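Local coordinates for protein sulfotransferase (Mus musculus, PDB 5X2B) that probably transfers a sulfonate group from the PAPS cofactor to an acceptor, as in other cytosolic sulfotransferases, and holds the spent cofactor adenosine-3'-5'-diphosphate in this crystal, at residues 109-113 with 114-118; 140-144 with 145-149. All coordinates share one frame; numbering follows the deposited sequence.

Contact 1: 109-113 with 114-118; sequences IVRNP and KDTAV. With A3P (adenosine-3'-5'-diphosphate), chain M.
Arg111 lays its guanidinium across Asp115, with NE 3.6 Å from Asp115 CB and the backbone O of Asp115 over the centre of the guanidinium face. The chain is extended from CG to NE, with CG anti to the backbone N (chi1 165°), and this carries the guanidinium past the first turn of the helix to the cofactor product. At the guanidinium edge NH2 gives a nearly straight bond (170°) of 3.2 Å to O3P, on the 3'-phosphate of A3P. Water 1 lies in the same plane, accepting from NE and donating to Asp115 OD2, so it links a cation and a carboxylate whose charged atoms stay 4.4 Å apart (NE to OD2). Next to Arg111 in sequence, the chain turns from the parallel sheet of the sulfotransferase fold, strand 105-110, into helix 113-126, and Asn112 is the N-cap. Its OD1 accepts from Asp115 N at 2.9 Å, the donor standing well above the amide plane, and more weakly from Lys114 N. The Asn112 amide and the Asp115 carboxylate are turned 84° to each other; the separation between ND2 and OD2 is too short to trust in detail. Asn112 O is gripped twice by Thr116: N comes in the carbonyl plane on a lone pair, while OG1, 3.0 Å from that O, comes from above the plane. Thr116 OG1 reaches back because it sits beside its own backbone N, anti to the carbonyl carbon. Asp115 OD2 also accepts from Gly245 N, and the extended Lys114 chain carries NZ off to a salt bridge with Asp260 and a hydrogen bond to Asn256.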
loop_
_atom_site.group_PDB
_atom_site.type_symbol
_atom_site.label_atom_id
_atom_site.label_comp_id
_atom_site.label_asym_id
_atom_site.label_seq_id
_atom_site.Cartn_x
_atom_site.Cartn_y
_atom_site.Cartn_z
ATOM N N ILE A 109 -4.333 3.614 -2.210
ATOM C CA ILE A 109 -4.524 4.321 -0.958
ATOM C C ILE A 109 -3.316 5.231 -0.764
ATOM O O ILE A 109 -2.233 4.926 -1.292
ATOM C CB ILE A 109 -4.762 3.351 0.238
ATOM C CG1 ILE A 109 -4.819 4.146 1.532
ATOM C CG2 ILE A 109 -3.675 2.268 0.330
ATOM C CD1 ILE A 109 -4.955 3.263 2.759
ATOM N N VAL A 110 -3.496 6.351 -0.065
ATOM C CA VAL A 110 -2.415 7.320 0.090
ATOM C C VAL A 110 -2.425 8.120 1.361
ATOM O O VAL A 110 -3.475 8.559 1.819
ATOM C CB VAL A 110 -2.470 8.401 -0.956
ATOM C CG1 VAL A 110 -3.469 9.437 -0.532
ATOM C CG2 VAL A 110 -1.085 9.027 -1.104
ATOM N N ARG A 111 -1.219 8.417 1.835
ATOM C CA ARG A 111 -0.982 8.971 3.155
ATOM C C ARG A 111 0.171 10.010 3.083
ATOM O O ARG A 111 1.037 9.929 2.244
ATOM C CB ARG A 111 -0.636 7.805 4.096
ATOM C CG ARG A 111 -0.021 8.222 5.420
ATOM C CD ARG A 111 0.672 7.044 6.126
ATOM N NE ARG A 111 0.653 7.219 7.578
ATOM C CZ ARG A 111 1.163 6.363 8.465
ATOM N NH1 ARG A 111 1.780 5.234 8.064
ATOM N NH2 ARG A 111 1.027 6.632 9.765
ATOM N N ASN A 112 0.158 11.016 3.930
ATOM C CA ASN A 112 1.192 12.025 3.821
ATOM C C ASN A 112 2.522 11.366 4.001
ATOM O O ASN A 112 2.669 10.422 4.777
ATOM C CB ASN A 112 1.064 13.097 4.869
ATOM C CG ASN A 112 1.606 12.655 6.176
ATOM O OD1 ASN A 112 2.763 12.920 6.522
ATOM N ND2 ASN A 112 0.774 11.926 6.912
ATOM N N PRO A 113 3.499 11.848 3.249
ATOM C CA PRO A 113 4.796 11.212 3.027
ATOM C C PRO A 113 5.780 11.381 4.171
ATOM O O PRO A 113 6.794 10.688 4.188
ATOM C CB PRO A 113 5.312 11.934 1.784
ATOM C CG PRO A 113 4.685 13.208 1.815
ATOM C CD PRO A 113 3.309 13.003 2.357
ATOM N N LYS A 114 5.491 12.265 5.111
ATOM C CA LYS A 114 6.404 12.431 6.217
ATOM C C LYS A 114 6.105 11.298 7.142
ATOM O O LYS A 114 6.985 10.655 7.667
ATOM C CB LYS A 114 6.212 13.763 6.932
ATOM C CG LYS A 114 6.993 14.893 6.296
ATOM C CD LYS A 114 6.672 16.230 6.944
ATOM C CE LYS A 114 7.258 17.348 6.104
ATOM N NZ LYS A 114 6.697 18.679 6.408
ATOM N N ASP A 115 4.836 11.035 7.304
ATOM C CA ASP A 115 4.425 9.903 8.101
ATOM C C ASP A 115 4.787 8.593 7.493
ATOM O O ASP A 115 5.057 7.626 8.201
ATOM C CB ASP A 115 2.940 9.929 8.264
ATOM C CG ASP A 115 2.503 11.089 9.035
ATOM O OD1 ASP A 115 3.392 11.801 9.528
ATOM O OD2 ASP A 115 1.287 11.280 9.143
ATOM N N THR A 116 4.773 8.540 6.177
ATOM C CA THR A 116 5.156 7.318 5.514
ATOM C C THR A 116 6.617 7.061 5.780
ATOM O O THR A 116 7.001 6.019 6.307
ATOM C CB THR A 116 4.922 7.442 4.051
ATOM O OG1 THR A 116 3.528 7.704 3.828
ATOM C CG2 THR A 116 5.312 6.192 3.361
ATOM N N ALA A 117 7.439 8.033 5.443
ATOM C CA ALA A 117 8.859 7.898 5.690
ATOM C C ALA A 117 9.088 7.230 7.052
ATOM O O ALA A 117 9.636 6.145 7.154
ATOM C CB ALA A 117 9.476 9.224 5.646
ATOM N N VAL A 118 8.651 7.884 8.106
ATOM C CA VAL A 118 8.877 7.355 9.444
ATOM C C VAL A 118 8.441 5.898 9.567
ATOM O O VAL A 118 9.270 4.994 9.605
ATOM C CB VAL A 118 8.115 8.192 10.437
ATOM C CG1 VAL A 118 8.079 7.540 11.802
ATOM C CG2 VAL A 118 8.738 9.546 10.515
HETATM P P1 A3P M . 2.641 3.304 11.811
HETATM O O1P A3P M . 2.065 2.697 13.069
HETATM O O2P A3P M . 4.150 2.984 11.641
HETATM O O3P A3P M . 2.571 4.828 11.915
HETATM P P2 A3P M . 1.160 -1.036 5.779
HETATM O O4P A3P M . 2.301 -1.874 5.999
HETATM O O5P A3P M . 1.224 -0.507 4.373
HETATM O O6P A3P M . -0.166 -1.806 5.907
HETATM O "O5'" A3P M . 1.277 0.238 6.800
HETATM C "C5'" A3P M . 1.613 0.222 8.175
HETATM C "C4'" A3P M . 1.052 1.321 8.958
HETATM O "O4'" A3P M . -0.323 1.096 9.055
HETATM C "C3'" A3P M . 1.539 1.411 10.359
HETATM O "O3'" A3P M . 1.822 2.772 10.638
HETATM C "C2'" A3P M . 0.449 0.920 11.149
HETATM O "O2'" A3P M . 0.577 1.527 12.433
HETATM C "C1'" A3P M . -0.745 1.328 10.374
HETATM N N9 A3P M . -2.057 0.626 10.603
HETATM C C8 A3P M . -2.299 -0.694 10.429
HETATM N N7 A3P M . -3.581 -0.971 10.718
HETATM C C5 A3P M . -4.187 0.171 11.059
HETATM C C6 A3P M . -5.482 0.506 11.451
HETATM N N6 A3P M . -6.503 -0.488 11.574
HETATM N N1 A3P M . -5.785 1.774 11.719
HETATM C C2 A3P M . -4.847 2.719 11.621
HETATM N N3 A3P M . -3.599 2.426 11.267
HETATM C C4 A3P M . -3.227 1.184 10.979
HETATM O O HOH W 1 -0.635 9.618 8.468
#

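Contact 2: 140-144 with 145-149; sequences LELFL and KGDVV
This is a local contact at the C-terminal end of helix 136-145, where the last turn runs into the loop leading to helix 153-161. Backbone carbonyls do most of the work. Leu142 O faces both Asp147 N and Gly146 N, in bonds modelled too short to trust in length, and Phe143 O takes a weak bond from Gly146 N at 2.6 Å. Gly146 has left helical geometry with a positive phi of 88°, which swings the chain round so that Asp147 N can point back at the helix. Leu142 and Asp147 then cross at about a right angle: Leu142 CD2 lies 3.5 Å from Asp147 CB, and the carboxylate OD2 approaches the same methyl. With its CG beside the backbone N (chi1 -65°), Leu142 brings CD2 across the Asp147 side chain. Val148 comes in next, its CG1 3.9 Å from Leu142 CB, an apolar touch that tucks the departing loop against the helix. On the exposed side Glu141 and Lys145 run side by side in the same direction, with OE1 and NZ 4.1 Å apart, too far for a salt bridge. Phe143 turns away from the loop and packs on Ala117 and Met120 of helix 113-126. Val148 leans on Tyr124 of that helix, a calcium ligand in a structure of this protein, whose hydroxyl is hydrogen-bonded to Val149 N. The pairing of Asp147 N with Leu142 O and Gly146 N with Phe143 O, around a glycine of positive phi, fits a Schellman motif ending the helix, with Gly146 as its C-prime residue.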
loop_
_atom_site.group_PDB
_atom_site.type_symbol
_atom_site.label_atom_id
_atom_site.label_comp_id
_atom_site.label_asym_id
_atom_site.label_seq_id
_atom_site.Cartn_x
_atom_site.Cartn_y
_atom_site.Cartn_z
ATOM N N LEU A 140 16.161 8.913 5.879
ATOM C CA LEU A 140 15.469 9.973 5.179
ATOM C C LEU A 140 16.169 10.336 3.884
ATOM O O LEU A 140 15.515 10.642 2.884
ATOM C CB LEU A 140 15.382 11.212 6.031
ATOM C CG LEU A 140 14.651 12.374 5.354
ATOM C CD1 LEU A 140 13.201 12.011 5.084
ATOM C CD2 LEU A 140 14.717 13.632 6.201
ATOM N N GLU A 141 17.493 10.363 3.916
ATOM C CA GLU A 141 18.251 10.747 2.745
ATOM C C GLU A 141 17.919 9.856 1.580
ATOM O O GLU A 141 17.893 10.303 0.429
ATOM C CB GLU A 141 19.748 10.634 3.000
ATOM C CG GLU A 141 20.478 11.826 2.441
ATOM C CD GLU A 141 21.995 11.665 2.402
ATOM O OE1 GLU A 141 22.505 10.923 1.519
ATOM O OE2 GLU A 141 22.670 12.310 3.249
ATOM N N LEU A 142 17.691 8.582 1.894
ATOM C CA LEU A 142 17.393 7.528 0.912
ATOM C C LEU A 142 16.005 7.634 0.431
ATOM O O LEU A 142 15.714 7.455 -0.748
ATOM C CB LEU A 142 17.480 6.150 1.542
ATOM C CG LEU A 142 18.865 5.720 2.034
ATOM C CD1 LEU A 142 18.773 4.319 2.561
ATOM C CD2 LEU A 142 19.908 5.812 0.908
ATOM N N PHE A 143 15.139 7.860 1.391
ATOM C CA PHE A 143 13.779 8.134 1.088
ATOM C C PHE A 143 13.693 9.257 0.064
ATOM O O PHE A 143 13.119 9.096 -1.012
ATOM C CB PHE A 143 13.056 8.518 2.340
ATOM C CG PHE A 143 11.584 8.577 2.155
ATOM C CD1 PHE A 143 10.815 7.450 2.341
ATOM C CD2 PHE A 143 10.969 9.745 1.759
ATOM C CE1 PHE A 143 9.454 7.492 2.170
ATOM C CE2 PHE A 143 9.604 9.796 1.583
ATOM C CZ PHE A 143 8.849 8.664 1.779
ATOM N N LEU A 144 14.274 10.396 0.396
ATOM C CA LEU A 144 14.228 11.548 -0.498
ATOM C C LEU A 144 14.873 11.273 -1.835
ATOM O O LEU A 144 14.576 11.943 -2.813
ATOM C CB LEU A 144 14.954 12.715 0.125
ATOM C CG LEU A 144 14.161 13.196 1.333
ATOM C CD1 LEU A 144 14.914 14.255 2.093
ATOM C CD2 LEU A 144 12.802 13.713 0.877
ATOM N N LYS A 145 15.797 10.334 -1.860
ATOM C CA LYS A 145 16.424 9.906 -3.088
ATOM C C LYS A 145 15.528 8.867 -3.733
ATOM O O LYS A 145 15.561 8.663 -4.936
ATOM C CB LYS A 145 17.773 9.283 -2.734
ATOM C CG LYS A 145 18.943 10.261 -2.793
ATOM C CD LYS A 145 19.913 10.187 -1.598
ATOM C CE LYS A 145 21.101 9.250 -1.854
ATOM N NZ LYS A 145 22.308 9.920 -2.455
ATOM N N GLY A 146 14.722 8.201 -2.916
ATOM C CA GLY A 146 13.885 7.115 -3.388
ATOM C C GLY A 146 14.691 5.856 -3.300
ATOM O O GLY A 146 14.385 4.855 -3.943
ATOM N N ASP A 147 15.748 5.910 -2.503
ATOM C CA ASP A 147 16.722 4.842 -2.483
ATOM C C ASP A 147 16.229 3.829 -1.515
ATOM O O ASP A 147 16.986 3.195 -0.788
ATOM C CB ASP A 147 18.081 5.350 -2.068
ATOM C CG ASP A 147 18.740 6.180 -3.146
ATOM O OD1 ASP A 147 18.283 6.132 -4.307
ATOM O OD2 ASP A 147 19.730 6.864 -2.839
ATOM N N VAL A 148 14.919 3.709 -1.505
ATOM C CA VAL A 148 14.269 2.686 -0.746
ATOM C C VAL A 148 13.548 1.766 -1.712
ATOM O O VAL A 148 13.365 2.065 -2.899
ATOM C CB VAL A 148 13.300 3.321 0.236
ATOM C CG1 VAL A 148 14.075 4.198 1.174
ATOM C CG2 VAL A 148 12.242 4.149 -0.521
ATOM N N VAL A 149 13.171 0.629 -1.185
ATOM C CA VAL A 149 12.493 -0.363 -1.965
ATOM C C VAL A 149 11.239 0.257 -2.533
ATOM O O VAL A 149 10.575 1.048 -1.846
ATOM C CB VAL A 149 12.039 -1.540 -1.099
ATOM C CG1 VAL A 149 13.234 -2.318 -0.563
ATOM C CG2 VAL A 149 11.142 -1.068 0.046
#

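How the contacts relate
The two contacts sit at opposite kinds of helix end: contact 1 starts helix 113-126 and contact 2 finishes helix 136-145, the next helix along the chain. Contact 1 is fully buried and rich in side-chain polar bonds, where it caps a helix and meets the 3'-phosphate. Contact 2 lies farther from the centre of the chain, partly buried, and relies on backbone bonds and apolar packing, with its charged groups toward the surface. Their centres are 13 Å apart, yet they touch through the ring of Phe143, whose CE1 lies 3.6 Å from Ala117 CA and whose CZ approaches Pro113 O.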